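Local coordinates for protein endo-beta-N-acetylglucosaminidase F1 (Bacteroides thetaiotaomicron VPI-5482, PDB 6TCV) that hydrolyses high-mannose N-glycans as an endo-beta-N-acetylglucosaminidase, probably cutting between the two N-acetylglucosamines of the glycan core, at residues A[353-358]-A[374-379]; A[173-178]-A[402-407]. The protein carries 2 engineered substitutions. All coordinates share one frame; numbering follows the deposited sequence. Where two conformers were deposited one is given.

How the contacts relate
Both contacts belong to one sheet whose eight parallel strands fit the (beta/alpha)8 barrel of family 18 glycoside hydrolases. Contact 2 pairs its first strand, 169-175, with its last, 400-404, across 223 intervening residues; contact 1 falls within that span and brings the loop after strand 350-353 against strand 371-376. Strands 371-376 and 400-404 are neighbours, so the contacts abut: their centres lie 12 Å apart, and probable backbone bonds run from M375 N to M402 O and from F377 N to F404 O. Both lie at the C-terminal ends of their strands, at the mouth of the barrel, and both touch the N-acetylglucosamine of chain B, part of the substrate glycan.

Contact 1. Residues A[353-358]-A[374-379]. With NAG (2-acetamido-2-deoxy-beta-D-glucopyranose), chain B; NAG (2-acetamido-2-deoxy-beta-D-glucopyranose), chain C; MAN (alpha-D-mannopyranose), chain D.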
loop_
_atom_site.group_PDB
_atom_site.type_symbol
_atom_site.label_atom_id
_atom_site.label_comp_id
_atom_site.label_asym_id
_atom_site.label_seq_id
_atom_site.Cartn_x
_atom_site.Cartn_y
_atom_site.Cartn_z
ATOM N N ALA A 353 -3.228 12.757 1.901
ATOM C CA ALA A 353 -3.628 13.860 2.748
ATOM C C ALA A 353 -5.111 14.118 2.605
ATOM O O ALA A 353 -5.786 13.539 1.762
ATOM C CB ALA A 353 -2.869 15.123 2.303
ATOM N N ASN A 354 -5.633 14.967 3.473
ATOM C CA ASN A 354 -7.040 15.369 3.432
ATOM C C ASN A 354 -7.348 16.089 2.109
ATOM O O ASN A 354 -6.477 16.684 1.446
ATOM C CB ASN A 354 -7.393 16.235 4.642
ATOM C CG ASN A 354 -8.882 16.388 4.792
ATOM O OD1 ASN A 354 -9.574 15.409 4.526
ATOM N ND2 ASN A 354 -9.365 17.500 5.245
ATOM N N TYR A 355 -8.637 16.032 1.744
ATOM C CA TYR A 355 -9.117 16.644 0.515
ATOM C C TYR A 355 -8.716 18.123 0.525
ATOM O O TYR A 355 -8.979 18.847 1.488
ATOM C CB TYR A 355 -10.662 16.465 0.413
ATOM C CG TYR A 355 -11.024 15.063 0.865
ATOM C CD1 TYR A 355 -10.731 13.932 0.114
ATOM C CD2 TYR A 355 -11.635 14.859 2.126
ATOM C CE1 TYR A 355 -11.009 12.642 0.649
ATOM C CE2 TYR A 355 -11.865 13.613 2.622
ATOM C CZ TYR A 355 -11.598 12.533 1.895
ATOM O OH TYR A 355 -11.881 11.298 2.482
ATOM N N GLY A 356 -8.099 18.581 -0.568
ATOM C CA GLY A 356 -7.660 19.950 -0.703
ATOM C C GLY A 356 -6.235 20.208 -0.295
ATOM O O GLY A 356 -5.750 21.335 -0.477
ATOM N N SER A 357 -5.543 19.218 0.269
ATOM C CA SER A 357 -4.164 19.362 0.702
ATOM C C SER A 357 -3.272 18.394 -0.062
ATOM O O SER A 357 -3.743 17.413 -0.653
ATOM C CB SER A 357 -4.024 18.985 2.195
ATOM O OG SER A 357 -4.704 19.914 3.069
ATOM N N ALA A 358 -1.962 18.636 -0.020
ATOM C CA ALA A 358 -0.960 17.671 -0.484
ATOM C C ALA A 358 -0.259 17.062 0.733
ATOM O O ALA A 358 -0.056 17.726 1.761
ATOM C CB ALA A 358 0.120 18.324 -1.362
ATOM N N SER A 374 -6.024 15.149 -3.338
ATOM C CA SER A 374 -7.014 14.251 -2.747
ATOM C C SER A 374 -8.390 14.754 -3.131
ATOM O O SER A 374 -8.858 15.782 -2.621
ATOM C CB SER A 374 -6.873 14.156 -1.212
ATOM O OG SER A 374 -5.573 13.545 -0.936
ATOM N N MET A 375 -9.127 13.899 -3.841
ATOM C CA MET A 375 -10.418 14.281 -4.401
ATOM C C MET A 375 -11.522 13.536 -3.666
ATOM O O MET A 375 -11.530 12.298 -3.632
ATOM C CB MET A 375 -10.466 13.910 -5.886
ATOM C CG MET A 375 -9.483 14.673 -6.740
ATOM S SD MET A 375 -9.422 14.173 -8.506
ATOM C CE MET A 375 -8.396 12.708 -8.323
ATOM N N GLU A 376 -12.459 14.290 -3.086
ATOM C CA GLU A 376 -13.633 13.719 -2.398
ATOM C C GLU A 376 -14.688 13.570 -3.489
ATOM O O GLU A 376 -15.280 14.568 -3.947
ATOM C CB GLU A 376 -14.098 14.638 -1.272
ATOM C CG GLU A 376 -14.528 13.917 0.006
ATOM C CD GLU A 376 -15.738 13.026 -0.145
ATOM O OE1 GLU A 376 -16.235 12.851 -1.289
ATOM O OE2 GLU A 376 -16.219 12.498 0.874
ATOM N N PHE A 377 -14.836 12.366 -4.040
ATOM C CA PHE A 377 -15.701 12.176 -5.197
ATOM C C PHE A 377 -17.180 12.164 -4.846
ATOM O O PHE A 377 -18.004 12.363 -5.740
ATOM C CB PHE A 377 -15.351 10.877 -5.893
ATOM C CG PHE A 377 -14.092 10.889 -6.729
ATOM C CD1 PHE A 377 -13.803 11.936 -7.569
ATOM C CD2 PHE A 377 -13.224 9.790 -6.659
ATOM C CE1 PHE A 377 -12.646 11.926 -8.353
ATOM C CE2 PHE A 377 -12.089 9.758 -7.444
ATOM C CZ PHE A 377 -11.794 10.822 -8.270
ATOM N N ASN A 378 -17.542 11.940 -3.586
ATOM C CA ASN A 378 -18.953 11.989 -3.189
ATOM C C ASN A 378 -19.400 13.411 -2.864
ATOM O O ASN A 378 -20.522 13.786 -3.203
ATOM C CB ASN A 378 -19.149 11.092 -1.964
ATOM C CG ASN A 378 -20.579 11.000 -1.580
ATOM O OD1 ASN A 378 -21.432 10.582 -2.376
ATOM N ND2 ASN A 378 -20.899 11.398 -0.346
ATOM N N LEU A 379 -18.570 14.175 -2.145
ATOM C CA LEU A 379 -18.920 15.537 -1.757
ATOM C C LEU A 379 -18.403 16.620 -2.658
ATOM O O LEU A 379 -18.954 17.716 -2.624
ATOM C CB LEU A 379 -18.429 15.865 -0.359
ATOM C CG LEU A 379 -18.872 14.986 0.804
ATOM C CD1 LEU A 379 -18.187 15.342 2.055
ATOM C CD2 LEU A 379 -20.368 15.148 0.969
HETATM C C1 NAG B . -12.903 11.839 6.320
HETATM C C2 NAG B . -12.780 10.327 6.369
HETATM C C3 NAG B . -14.115 9.585 6.281
HETATM C C4 NAG B . -15.240 10.550 5.959
HETATM C C5 NAG B . -14.793 11.435 4.811
HETATM C C6 NAG B . -15.882 12.354 4.272
HETATM C C7 NAG B . -10.848 9.029 5.567
HETATM C C8 NAG B . -9.971 8.728 4.366
HETATM N N2 NAG B . -11.857 9.867 5.346
HETATM O O3 NAG B . -14.381 8.934 7.528
HETATM O O4 NAG B . -16.376 9.773 5.546
HETATM O O5 NAG B . -13.719 12.297 5.235
HETATM O O6 NAG B . -15.360 13.216 3.314
HETATM O O7 NAG B . -10.636 8.549 6.687
HETATM C C1 NAG C . -13.869 15.964 9.373
HETATM C C2 NAG C . -15.089 15.094 9.187
HETATM C C3 NAG C . -14.680 13.657 8.891
HETATM C C4 NAG C . -13.705 13.653 7.733
HETATM C C5 NAG C . -12.499 14.488 8.121
HETATM C C6 NAG C . -11.353 14.462 7.140
HETATM C C7 NAG C . -16.927 15.861 10.613
HETATM C C8 NAG C . -17.492 15.843 12.015
HETATM N N2 NAG C . -15.880 15.101 10.416
HETATM O O3 NAG C . -15.865 12.916 8.618
HETATM O O4 NAG C . -13.379 12.261 7.567
HETATM O O5 NAG C . -12.963 15.832 8.276
HETATM O O6 NAG C . -11.863 14.846 5.841
HETATM O O7 NAG C . -17.409 16.546 9.717
HETATM C C1 MAN D . -24.932 10.130 3.624
HETATM C C2 MAN D . -25.918 10.164 2.475
HETATM C C3 MAN D . -25.181 10.528 1.197
HETATM C C4 MAN D . -24.496 11.869 1.394
HETATM C C5 MAN D . -23.614 11.861 2.639
HETATM C C6 MAN D . -23.161 13.252 2.990
HETATM O O2 MAN D . -26.887 11.195 2.750
HETATM O O3 MAN D . -26.110 10.589 0.128
HETATM O O4 MAN D . -23.684 12.152 0.257
HETATM O O5 MAN D . -24.334 11.394 3.792
HETATM O O6 MAN D . -22.292 13.287 4.125
HETATM O O HOH W 1 -6.664 17.976 -3.039
HETATM O O HOH W 2 -3.265 14.928 -1.497
#
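Y355 lays one face of its ring over the aliphatic part of E376, and the fit is nearly central: E376 CG is 3.5 Å from the centroid of the Y355 ring and 2° off its normal, a CH-pi contact. The carbonyl oxygen S374 O lies at the ring edge, close to the ring plane. E376 is bent at its second torsion (chi2 -64°), which turns the carboxylate away from the ring that its CG touches. In the conformer described, one of two modelled, OE1 accepts the backbone N-H of L379, and OE2 takes a hydrogen bond from O6 of the chain B N-acetylglucosamine at 2.7 Å.

The backbones are joined through a hydroxyl and two waters. S374 OG donates to A353 O at 2.7 Å from above the carbonyl plane, and accepts a hydrogen bond from a water that also donates to S357 O. A second water accepts from both G356 N and S374 N. S357 N bonds to N354 O, closing a type II turn that carries Y355 toward the sugars.

At the tip of the ring, Y355 OH accepts a hydrogen bond from the amide N2 of the chain B sugar at 3.2 Å, nearly straight at 166°. N354 OD1 accepts one from O6 of the chain C sugar at 2.7 Å, while N378 ND2 donates to O4 of the chain D mannose. With Y355 cut back to an alanine, the sugar N-H would probably lose its acceptor and E376 CG the ring against it.

C1 of the chain B sugar is bonded to O4 of chain C, so N354 on one side and Y355 and E376 on the other hold the two sugars joined by the linkage that an endo-beta-N-acetylglucosaminidase cuts. Holding N2 is consistent with fixing the acetamido group, which in family 18 enzymes assists cleavage.

Contact 2. Residues A[173-178]-A[402-407]; sequences FFEVND and MGFAPS. With MAN (alpha-D-mannopyranose), chain E; MAN (alpha-D-mannopyranose), chain F; NAG (2-acetamido-2-deoxy-beta-D-glucopyranose), chain B; MAN (alpha-D-mannopyranose), chain G.
F173 and F404 form a parallel bridge, and the backbone bonds on both sides of it fix the register: F173 N donates to G403 O at 2.9 Å and A405 N to F173 O at 2.9 Å, both close to straight. The axes of strands 173-175 and 402-404 diverge by only 3°. Past the bridge, a water continues the link, accepting from E175 N and donating to P406 O.

Apolar packing follows from the shared side of the sheet. F404 CD2 meets F173 CB at 3.4 Å, and the two rings stand obliquely, planes 57° apart. M402 SD sits at the edge of the F173 ring, 5.0 Å from its centroid, a Met-aromatic contact; M402 CG reaches the same edge. One face of F173 carries C8, the acetamido methyl of the chain B sugar. Elsewhere, F174 CE1 touches P406 CG.

Polar contacts go to the glycan. E175 bends at chi2 (-93°), bringing OE2 within 3.4 Å of F404 CZ and dividing its oxygens: OE1 accepts a hydrogen bond from O6 of the chain G mannose at 2.7 Å, and OE2 accepts from both O6 of the chain E mannose and O2 of the beta-mannose. D178 OD2 accepts a bond from O4 of the chain E mannose, and N177 ND2 donates to O2 of chain G. One carboxylate is thus hydrogen-bonded to three sugars of the mannose branches.

The pairing closes the barrel between its first and last strands. F174 and V176 bond onward to strand 198-209, whose F202 meets F404 edge-to-face; M402 bonds to strand 371-376, and V176 packs on helix 221-228.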
loop_
_atom_site.group_PDB
_atom_site.type_symbol
_atom_site.label_atom_id
_atom_site.label_comp_id
_atom_site.label_asym_id
_atom_site.label_seq_id
_atom_site.Cartn_x
_atom_site.Cartn_y
_atom_site.Cartn_z
ATOM N N PHE A 173 -10.097 5.123 -2.501
ATOM C CA PHE A 173 -10.906 4.531 -1.436
ATOM C C PHE A 173 -12.316 4.269 -1.916
ATOM O O PHE A 173 -12.961 5.167 -2.448
ATOM C CB PHE A 173 -11.054 5.476 -0.243
ATOM C CG PHE A 173 -9.824 5.790 0.546
ATOM C CD1 PHE A 173 -8.959 6.801 0.153
ATOM C CD2 PHE A 173 -9.599 5.178 1.797
ATOM C CE1 PHE A 173 -7.900 7.192 0.958
ATOM C CE2 PHE A 173 -8.488 5.544 2.561
ATOM C CZ PHE A 173 -7.637 6.548 2.124
ATOM N N PHE A 174 -12.821 3.052 -1.683
ATOM C CA PHE A 174 -14.241 2.748 -1.847
ATOM C C PHE A 174 -14.937 2.702 -0.500
ATOM O O PHE A 174 -14.469 2.028 0.431
ATOM C CB PHE A 174 -14.439 1.376 -2.478
ATOM C CG PHE A 174 -14.145 1.354 -3.917
ATOM C CD1 PHE A 174 -15.066 1.766 -4.825
ATOM C CD2 PHE A 174 -12.875 0.999 -4.374
ATOM C CE1 PHE A 174 -14.758 1.793 -6.206
ATOM C CE2 PHE A 174 -12.583 1.041 -5.764
ATOM C CZ PHE A 174 -13.508 1.426 -6.632
ATOM N N GLU A 175 -16.076 3.400 -0.395
ATOM C CA GLU A 175 -16.973 3.238 0.748
ATOM C C GLU A 175 -17.743 1.947 0.504
ATOM O O GLU A 175 -18.777 1.918 -0.152
ATOM C CB GLU A 175 -17.894 4.436 0.873
ATOM C CG GLU A 175 -17.253 5.695 1.405
ATOM C CD GLU A 175 -17.348 5.905 2.912
ATOM O OE1 GLU A 175 -17.357 4.902 3.668
ATOM O OE2 GLU A 175 -17.419 7.066 3.340
ATOM N N VAL A 176 -17.191 0.835 0.991
ATOM C CA VAL A 176 -17.741 -0.485 0.671
ATOM C C VAL A 176 -19.061 -0.763 1.337
ATOM O O VAL A 176 -19.706 -1.759 1.007
ATOM C CB VAL A 176 -16.703 -1.594 0.918
ATOM C CG1 VAL A 176 -15.499 -1.413 0.031
ATOM C CG2 VAL A 176 -16.292 -1.718 2.409
ATOM N N ASN A 177 -19.519 0.082 2.273
ATOM C CA ASN A 177 -20.885 -0.008 2.730
ATOM C C ASN A 177 -21.837 0.115 1.554
ATOM O O ASN A 177 -22.985 -0.384 1.593
ATOM C CB ASN A 177 -21.229 0.989 3.821
ATOM C CG ASN A 177 -20.576 0.689 5.107
ATOM O OD1 ASN A 177 -20.216 -0.445 5.417
ATOM N ND2 ASN A 177 -20.430 1.713 5.914
ATOM N N ASP A 178 -21.412 0.885 0.524
ATOM C CA ASP A 178 -22.309 1.246 -0.541
ATOM C C ASP A 178 -21.869 0.800 -1.934
ATOM O O ASP A 178 -22.730 0.469 -2.744
ATOM C CB ASP A 178 -22.497 2.800 -0.679
ATOM C CG ASP A 178 -23.025 3.475 0.561
ATOM O OD1 ASP A 178 -23.678 2.808 1.343
ATOM O OD2 ASP A 178 -23.017 4.701 0.558
ATOM N N MET A 402 -4.980 10.862 -5.018
ATOM C CA MET A 402 -5.930 10.104 -4.193
ATOM C C MET A 402 -7.344 10.523 -4.549
ATOM O O MET A 402 -7.608 11.706 -4.817
ATOM C CB MET A 402 -5.614 10.261 -2.729
ATOM C CG MET A 402 -6.531 9.501 -1.772
ATOM S SD MET A 402 -8.057 10.377 -1.294
ATOM C CE MET A 402 -7.531 10.966 0.340
ATOM N N GLY A 403 -8.236 9.535 -4.536
ATOM C CA GLY A 403 -9.664 9.750 -4.679
ATOM C C GLY A 403 -10.412 8.947 -3.635
ATOM O O GLY A 403 -9.920 7.937 -3.125
ATOM N N PHE A 404 -11.574 9.457 -3.256
ATOM C CA PHE A 404 -12.411 8.902 -2.179
ATOM C C PHE A 404 -13.873 8.837 -2.534
ATOM O O PHE A 404 -14.461 9.864 -2.901
ATOM C CB PHE A 404 -12.167 9.720 -0.910
ATOM C CG PHE A 404 -12.902 9.233 0.308
ATOM C CD1 PHE A 404 -14.197 9.700 0.576
ATOM C CD2 PHE A 404 -12.362 8.307 1.182
ATOM C CE1 PHE A 404 -14.892 9.249 1.660
ATOM C CE2 PHE A 404 -13.072 7.847 2.258
ATOM C CZ PHE A 404 -14.355 8.289 2.529
ATOM N N ALA A 405 -14.482 7.663 -2.413
ATOM C CA ALA A 405 -15.924 7.418 -2.441
ATOM C C ALA A 405 -16.508 7.691 -3.826
ATOM O O ALA A 405 -17.566 8.317 -3.903
ATOM C CB ALA A 405 -16.630 8.196 -1.339
ATOM N N PRO A 406 -15.963 7.170 -4.905
ATOM C CA PRO A 406 -16.683 7.248 -6.177
ATOM C C PRO A 406 -17.887 6.321 -6.134
ATOM O O PRO A 406 -17.865 5.275 -5.482
ATOM C CB PRO A 406 -15.665 6.708 -7.169
ATOM C CG PRO A 406 -14.941 5.691 -6.392
ATOM C CD PRO A 406 -14.792 6.282 -4.988
ATOM N N SER A 407 -18.948 6.646 -6.864
ATOM C CA SER A 407 -20.074 5.725 -7.021
ATOM C C SER A 407 -20.608 5.839 -8.442
ATOM O O SER A 407 -20.563 6.925 -9.047
ATOM C CB SER A 407 -21.227 6.037 -6.058
ATOM O OG SER A 407 -21.704 7.352 -6.266
HETATM C C1 MAN E . -21.842 9.439 4.462
HETATM C C2 MAN E . -23.154 8.679 4.365
HETATM C C3 MAN E . -22.861 7.211 4.044
HETATM C C4 MAN E . -22.028 7.161 2.764
HETATM C C5 MAN E . -20.748 7.991 2.860
HETATM C C6 MAN E . -19.973 8.119 1.551
HETATM O O2 MAN E . -23.957 9.166 3.285
HETATM O O3 MAN E . -24.057 6.443 3.926
HETATM O O4 MAN E . -21.581 5.836 2.470
HETATM O O5 MAN E . -21.097 9.335 3.259
HETATM O O6 MAN E . -18.739 8.807 1.746
HETATM C C1 MAN F . -21.167 0.430 9.590
HETATM C C2 MAN F . -21.949 -0.324 8.522
HETATM C C3 MAN F . -22.996 0.584 7.882
HETATM C C4 MAN F . -23.875 1.205 8.956
HETATM C C5 MAN F . -22.972 1.955 9.927
HETATM C C6 MAN F . -23.727 2.558 11.081
HETATM O O2 MAN F . -22.550 -1.478 9.129
HETATM O O3 MAN F . -23.741 -0.178 6.949
HETATM O O4 MAN F . -24.792 2.134 8.381
HETATM O O5 MAN F . -22.049 1.030 10.511
HETATM O O6 MAN F . -22.842 3.385 11.868
HETATM C C1 NAG B . -12.903 11.839 6.320
HETATM C C2 NAG B . -12.780 10.327 6.369
HETATM C C3 NAG B . -14.115 9.585 6.281
HETATM C C4 NAG B . -15.240 10.550 5.959
HETATM C C5 NAG B . -14.793 11.435 4.811
HETATM C C6 NAG B . -15.882 12.354 4.272
HETATM C C7 NAG B . -10.848 9.029 5.567
HETATM C C8 NAG B . -9.971 8.728 4.366
HETATM N N2 NAG B . -11.857 9.867 5.346
HETATM O O3 NAG B . -14.381 8.934 7.528
HETATM O O4 NAG B . -16.376 9.773 5.546
HETATM O O5 NAG B . -13.719 12.297 5.235
HETATM O O6 NAG B . -15.360 13.216 3.314
HETATM O O7 NAG B . -10.636 8.549 6.687
HETATM C C1 MAN G . -19.549 3.610 9.420
HETATM C C2 MAN G . -19.535 2.160 9.886
HETATM C C3 MAN G . -18.093 1.693 9.977
HETATM C C4 MAN G . -17.344 1.917 8.669
HETATM C C5 MAN G . -17.482 3.361 8.197
HETATM C C6 MAN G . -16.979 3.571 6.782
HETATM O O2 MAN G . -20.326 1.388 8.954
HETATM O O3 MAN G . -18.071 0.295 10.268
HETATM O O4 MAN G . -15.949 1.697 8.870
HETATM O O5 MAN G . -18.882 3.731 8.179
HETATM O O6 MAN G . -17.200 4.936 6.378
HETATM O O HOH W 3 -17.409 4.542 -2.769
#